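Local coordinates for protein alanine racemase (Corynebacterium glutamicum, PDB 2DY3) that is a pyridoxal-5'-phosphate-binding protein of the alanine racemase family, pairing an N-terminal TIM-barrel domain with a separate C-terminal domain, at residues A27-V32 and V213-A218; S120-S125 and G154-L159. All blocks are in the same frame, centred on the assembly; numbering follows the deposited sequence.

Contact 1: residues A27-V32 and V213-A218; sequences AKLMAV and VRPGLA. With PLP (pyridoxal-5'-phosphate), chain F.
M30 and R214 lie side by side and point the same way, the M30 CB 3.9 Å from the R214 CB. Behind them the backbones are joined in parallel: V213 N gives its hydrogen to K28 O, and V213 O takes one from M30 N at 3.0 Å, both bonds nearly straight. R214 CA then brings a C-H to M30 O, and V32 N closes the row on P215 O, approaching from above that carbonyl's plane. L29 and P215 go to the other side and cross at about a right angle, L29 CD2 lying 3.8 Å from P215 CD, with helix 10-24 next to both. V32 points toward 213-218 and puts both methyls on the cofactor: CG2, 3.4 Å from R214 O, also touches PLP C6 at 3.6 Å, and CG1, anti to the backbone N (chi1 177°), lies near PLP C5A. R214, extended from CG to NE, turns one guanidinium face to the N1 edge of the pyridine, the two planes nearly perpendicular, NH1 2.9 Å from PLP N1. In the loop beyond P215, two successive amides grip the phosphate: G216 N to PLP O3P at 2.8 Å and L217 N to PLP O1P at 2.9 Å. Here the last and first strands of a TIM barrel meet, and the loop after the last one forms part of the cofactor's phosphate site, as in other fold-type III PLP proteins.

Contact 2: residues S120-S125 and G154-L159; sequences SIKIDS and GMFTHL. With PLP (pyridoxal-5'-phosphate), chain F.
K122 passes the CZ end of the F156 ring obliquely. CB starts 3.5 Å from F156 CZ, CG lies 3.9 Å from the same carbon, and CD is only just in touch with CZ, at 4.2 Å. The chain stays extended until chi4 (61°) bends NZ back toward the 154-159 side, where it gives a hydrogen to a water at 2.6 Å. That water also takes one from H158 N and donates to I123 O, so a single molecule ties the lysine tip to both backbones. On the CD1-CE1 flank of the ring S120 OG comes to 3.1 Å from CD1, and the H195 ring meets it with planes about 15° apart. Underneath, strands 117-122 and 150-156 are adjacent parallel strands of the TIM barrel, linked by helix 134-146 in a beta-alpha-beta unit. I121 N binds G154 O, I121 O accepts from F156 N, and I123 N reaches F156 O. On the face away from F156, I121 and M155 pack toward helix 134-146, with M155 SD 3.8 Å from I123 CG1. Further on, T157 OG1, anti to its own N (chi1 -160°), donates to I123 O at 2.7 Å; S125 OG, close by, is hydrogen-bonded to Q173. H158 leads off toward the cofactor and sets one ring face against the pyridine, its CE1 3.5 Å from PLP C2.

Contact 1 and contact 2 join pairs of strands in the same parallel barrel sheet of the N-terminal domain, their centres about 15 Å apart. Contact 1 pairs the first strand, 28-32, with the last, 212-213; contact 2 pairs 117-122 with 150-156, the strand at the other end of the sheet's order. Along the chain, both segments of contact 2 fall between 27-32 and 213-218. The two meet at the cofactor: R214 NH2 comes within 2.6 Å of T157 O, and R214 meets the pyridine at N1 while H158 lies over its face. Residues far apart in sequence thus converge on one PLP pocket at the barrel's strand ends.

Contact 1: residues A27-V32 and V213-A218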
loop_
_atom_site.group_PDB
_atom_site.type_symbol
_atom_site.label_atom_id
_atom_site.label_comp_id
_atom_site.label_asym_id
_atom_site.label_seq_id
_atom_site.Cartn_x
_atom_site.Cartn_y
_atom_site.Cartn_z
ATOM N N ALA B 27 18.972 -14.073 26.695
ATOM C CA ALA B 27 17.657 -13.449 26.551
ATOM C C ALA B 27 16.863 -14.108 25.432
ATOM O O ALA B 27 17.430 -14.551 24.434
ATOM C CB ALA B 27 17.813 -11.958 26.268
ATOM N N LYS B 28 15.547 -14.178 25.599
ATOM C CA LYS B 28 14.697 -14.777 24.575
ATOM C C LYS B 28 14.579 -13.824 23.392
ATOM O O LYS B 28 14.669 -12.611 23.556
ATOM C CB LYS B 28 13.318 -15.092 25.153
ATOM C CG LYS B 28 13.358 -16.147 26.250
ATOM C CD LYS B 28 11.982 -16.412 26.839
ATOM C CE LYS B 28 12.050 -17.505 27.901
ATOM N NZ LYS B 28 10.718 -17.802 28.503
ATOM N N LEU B 29 14.380 -14.384 22.204
ATOM C CA LEU B 29 14.268 -13.593 20.987
ATOM C C LEU B 29 12.848 -13.567 20.433
ATOM O O LEU B 29 12.375 -14.565 19.905
ATOM C CB LEU B 29 15.196 -14.162 19.907
ATOM C CG LEU B 29 15.964 -13.261 18.931
ATOM C CD1 LEU B 29 16.204 -14.052 17.657
ATOM C CD2 LEU B 29 15.212 -11.984 18.621
ATOM N N MET B 30 12.171 -12.429 20.561
ATOM C CA MET B 30 10.822 -12.281 20.015
ATOM C C MET B 30 10.966 -11.560 18.687
ATOM O O MET B 30 11.478 -10.445 18.637
ATOM C CB MET B 30 9.924 -11.445 20.930
ATOM C CG MET B 30 8.526 -11.215 20.345
ATOM S SD MET B 30 7.430 -10.230 21.401
ATOM C CE MET B 30 6.627 -11.565 22.335
ATOM N N ALA B 31 10.521 -12.195 17.614
ATOM C CA ALA B 31 10.615 -11.589 16.291
ATOM C C ALA B 31 9.358 -10.785 15.973
ATOM O O ALA B 31 8.255 -11.332 15.930
ATOM C CB ALA B 31 10.821 -12.674 15.232
ATOM N N VAL B 32 9.519 -9.486 15.747
ATOM C CA VAL B 32 8.361 -8.659 15.429
ATOM C C VAL B 32 8.065 -8.757 13.939
ATOM O O VAL B 32 8.815 -8.243 13.111
ATOM C CB VAL B 32 8.589 -7.182 15.828
ATOM C CG1 VAL B 32 7.388 -6.336 15.413
ATOM C CG2 VAL B 32 8.802 -7.086 17.327
ATOM N N VAL B 213 14.067 -9.649 24.174
ATOM C CA VAL B 213 14.242 -8.491 23.309
ATOM C C VAL B 213 13.293 -8.716 22.130
ATOM O O VAL B 213 13.030 -9.858 21.756
ATOM C CB VAL B 213 15.703 -8.378 22.802
ATOM C CG1 VAL B 213 16.653 -8.265 23.990
ATOM C CG2 VAL B 213 16.066 -9.590 21.953
ATOM N N ARG B 214 12.764 -7.641 21.552
ATOM C CA ARG B 214 11.840 -7.791 20.437
ATOM C C ARG B 214 12.148 -6.916 19.244
ATOM O O ARG B 214 11.476 -5.915 18.998
ATOM C CB ARG B 214 10.396 -7.541 20.888
ATOM C CG ARG B 214 10.158 -6.228 21.588
ATOM C CD ARG B 214 8.663 -5.925 21.674
ATOM N NE ARG B 214 8.371 -4.752 22.500
ATOM C CZ ARG B 214 8.989 -3.577 22.399
ATOM N NH1 ARG B 214 9.958 -3.391 21.511
ATOM N NH2 ARG B 214 8.619 -2.568 23.170
ATOM N N PRO B 215 13.175 -7.290 18.476
ATOM C CA PRO B 215 13.529 -6.498 17.304
ATOM C C PRO B 215 12.705 -6.914 16.092
ATOM O O PRO B 215 12.291 -8.072 15.968
ATOM C CB PRO B 215 15.014 -6.797 17.127
ATOM C CG PRO B 215 15.114 -8.227 17.556
ATOM C CD PRO B 215 14.204 -8.306 18.769
ATOM N N GLY B 216 12.451 -5.955 15.214
ATOM C CA GLY B 216 11.713 -6.251 14.006
ATOM C C GLY B 216 12.612 -5.967 12.817
ATOM O O GLY B 216 13.107 -6.880 12.150
ATOM N N LEU B 217 12.828 -4.677 12.584
ATOM C CA LEU B 217 13.642 -4.161 11.488
ATOM C C LEU B 217 14.906 -4.971 11.167
ATOM O O LEU B 217 15.161 -5.287 10.008
ATOM C CB LEU B 217 14.004 -2.705 11.804
ATOM C CG LEU B 217 14.469 -1.733 10.717
ATOM C CD1 LEU B 217 15.864 -2.067 10.359
ATOM C CD2 LEU B 217 13.561 -1.774 9.494
ATOM N N ALA B 218 15.692 -5.310 12.188
ATOM C CA ALA B 218 16.928 -6.061 11.978
ATOM C C ALA B 218 16.770 -7.428 11.297
ATOM O O ALA B 218 17.679 -7.878 10.595
ATOM C CB ALA B 218 17.672 -6.228 13.312
HETATM N N1 PLP F . 7.753 -3.543 19.641
HETATM C C2 PLP F . 6.549 -2.897 19.349
HETATM C C2A PLP F . 5.525 -2.694 20.454
HETATM C C3 PLP F . 6.321 -2.440 18.029
HETATM O O3 PLP F . 5.143 -1.793 17.720
HETATM C C4 PLP F . 7.315 -2.655 17.024
HETATM C C4A PLP F . 7.138 -2.146 15.570
HETATM C C5 PLP F . 8.543 -3.313 17.384
HETATM C C6 PLP F . 8.734 -3.749 18.685
HETATM C C5A PLP F . 9.650 -3.555 16.404
HETATM O O4P PLP F . 10.501 -2.420 16.310
HETATM P P PLP F . 11.808 -2.282 15.359
HETATM O O1P PLP F . 11.420 -2.575 13.984
HETATM O O2P PLP F . 12.180 -0.883 15.567
HETATM O O3P PLP F . 12.746 -3.278 15.921
#

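Contact 2: residues S120-S125 and G154-L159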
loop_
_atom_site.group_PDB
_atom_site.type_symbol
_atom_site.label_atom_id
_atom_site.label_comp_id
_atom_site.label_asym_id
_atom_site.label_seq_id
_atom_site.Cartn_x
_atom_site.Cartn_y
_atom_site.Cartn_z
ATOM N N SER B 120 0.295 -9.743 28.887
ATOM C CA SER B 120 1.525 -9.000 29.109
ATOM C C SER B 120 1.073 -7.562 29.294
ATOM O O SER B 120 0.338 -7.029 28.463
ATOM C CB SER B 120 2.457 -9.129 27.905
ATOM O OG SER B 120 3.635 -8.369 28.110
ATOM N N ILE B 121 1.483 -6.935 30.387
ATOM C CA ILE B 121 1.060 -5.567 30.640
ATOM C C ILE B 121 1.874 -4.550 29.858
ATOM O O ILE B 121 3.088 -4.453 30.031
ATOM C CB ILE B 121 1.158 -5.202 32.139
ATOM C CG1 ILE B 121 0.498 -6.283 32.999
ATOM C CG2 ILE B 121 0.451 -3.883 32.386
ATOM C CD1 ILE B 121 0.690 -6.066 34.493
ATOM N N LYS B 122 1.202 -3.806 28.982
ATOM C CA LYS B 122 1.875 -2.773 28.213
ATOM C C LYS B 122 1.923 -1.554 29.124
ATOM O O LYS B 122 0.885 -1.065 29.583
ATOM C CB LYS B 122 1.102 -2.437 26.936
ATOM C CG LYS B 122 1.711 -1.275 26.164
ATOM C CD LYS B 122 1.043 -1.087 24.806
ATOM C CE LYS B 122 1.496 0.208 24.151
ATOM N NZ LYS B 122 2.949 0.222 23.908
ATOM N N ILE B 123 3.128 -1.075 29.393
ATOM C CA ILE B 123 3.310 0.066 30.276
ATOM C C ILE B 123 3.558 1.387 29.560
ATOM O O ILE B 123 4.432 1.482 28.703
ATOM C CB ILE B 123 4.497 -0.162 31.238
ATOM C CG1 ILE B 123 4.208 -1.350 32.158
ATOM C CG2 ILE B 123 4.763 1.114 32.047
ATOM C CD1 ILE B 123 2.983 -1.159 33.046
ATOM N N ASP B 124 2.775 2.402 29.911
ATOM C CA ASP B 124 2.966 3.726 29.333
ATOM C C ASP B 124 4.092 4.287 30.193
ATOM O O ASP B 124 3.856 4.736 31.313
ATOM C CB ASP B 124 1.707 4.582 29.494
ATOM C CG ASP B 124 1.920 6.033 29.065
ATOM O OD1 ASP B 124 3.087 6.476 28.987
ATOM O OD2 ASP B 124 0.918 6.737 28.817
ATOM N N SER B 125 5.315 4.241 29.678
ATOM C CA SER B 125 6.467 4.728 30.430
ATOM C C SER B 125 6.815 6.192 30.184
ATOM O O SER B 125 7.939 6.617 30.446
ATOM C CB SER B 125 7.691 3.854 30.136
ATOM O OG SER B 125 7.978 3.829 28.749
ATOM N N GLY B 154 4.460 -11.070 32.213
ATOM C CA GLY B 154 5.424 -9.994 32.370
ATOM C C GLY B 154 4.863 -8.669 31.887
ATOM O O GLY B 154 3.651 -8.530 31.694
ATOM N N MET B 155 5.741 -7.684 31.715
ATOM C CA MET B 155 5.342 -6.371 31.219
ATOM C C MET B 155 6.385 -5.869 30.227
ATOM O O MET B 155 7.520 -6.353 30.184
ATOM C CB MET B 155 5.169 -5.359 32.364
ATOM C CG MET B 155 6.363 -5.196 33.288
ATOM S SD MET B 155 6.153 -3.767 34.385
ATOM C CE MET B 155 4.810 -4.304 35.407
ATOM N N PHE B 156 5.991 -4.904 29.414
ATOM C CA PHE B 156 6.897 -4.367 28.422
ATOM C C PHE B 156 6.518 -2.930 28.134
ATOM O O PHE B 156 5.406 -2.499 28.427
ATOM C CB PHE B 156 6.809 -5.182 27.123
ATOM C CG PHE B 156 5.496 -5.030 26.401
ATOM C CD1 PHE B 156 4.332 -5.565 26.925
ATOM C CD2 PHE B 156 5.428 -4.339 25.204
ATOM C CE1 PHE B 156 3.122 -5.414 26.263
ATOM C CE2 PHE B 156 4.226 -4.182 24.542
ATOM C CZ PHE B 156 3.070 -4.722 25.071
ATOM N N THR B 157 7.461 -2.186 27.579
ATOM C CA THR B 157 7.199 -0.816 27.207
ATOM C C THR B 157 7.881 -0.663 25.864
ATOM O O THR B 157 8.777 -1.432 25.513
ATOM C CB THR B 157 7.768 0.191 28.230
ATOM O OG1 THR B 157 7.093 1.448 28.077
ATOM C CG2 THR B 157 9.265 0.394 28.019
ATOM N N HIS B 158 7.441 0.305 25.087
ATOM C CA HIS B 158 8.038 0.487 23.790
ATOM C C HIS B 158 8.883 1.737 23.834
ATOM O O HIS B 158 8.362 2.848 23.844
ATOM C CB HIS B 158 6.944 0.603 22.732
ATOM C CG HIS B 158 7.452 0.593 21.324
ATOM N ND1 HIS B 158 8.406 -0.298 20.880
ATOM C CD2 HIS B 158 7.109 1.342 20.249
ATOM C CE1 HIS B 158 8.628 -0.096 19.593
ATOM N NE2 HIS B 158 7.853 0.892 19.185
ATOM N N LEU B 159 10.192 1.564 23.924
ATOM C CA LEU B 159 11.039 2.736 23.923
ATOM C C LEU B 159 10.697 3.423 22.629
ATOM O O LEU B 159 11.190 2.997 21.589
ATOM C CB LEU B 159 12.518 2.373 23.849
ATOM C CG LEU B 159 13.204 1.933 25.125
ATOM C CD1 LEU B 159 12.823 2.942 26.180
ATOM C CD2 LEU B 159 12.785 0.538 25.532
HETATM N N1 PLP F . 7.753 -3.543 19.641
HETATM C C2 PLP F . 6.549 -2.897 19.349
HETATM C C2A PLP F . 5.525 -2.694 20.454
HETATM C C3 PLP F . 6.321 -2.440 18.029
HETATM O O3 PLP F . 5.143 -1.793 17.720
HETATM C C4 PLP F . 7.315 -2.655 17.024
HETATM C C4A PLP F . 7.138 -2.146 15.570
HETATM C C5 PLP F . 8.543 -3.313 17.384
HETATM C C6 PLP F . 8.734 -3.749 18.685
HETATM C C5A PLP F . 9.650 -3.555 16.404
HETATM O O4P PLP F . 10.501 -2.420 16.310
HETATM P P PLP F . 11.808 -2.282 15.359
HETATM O O1P PLP F . 11.420 -2.575 13.984
HETATM O O2P PLP F . 12.180 -0.883 15.567
HETATM O O3P PLP F . 12.746 -3.278 15.921
HETATM O O HOH W 1 4.787 0.925 25.598
#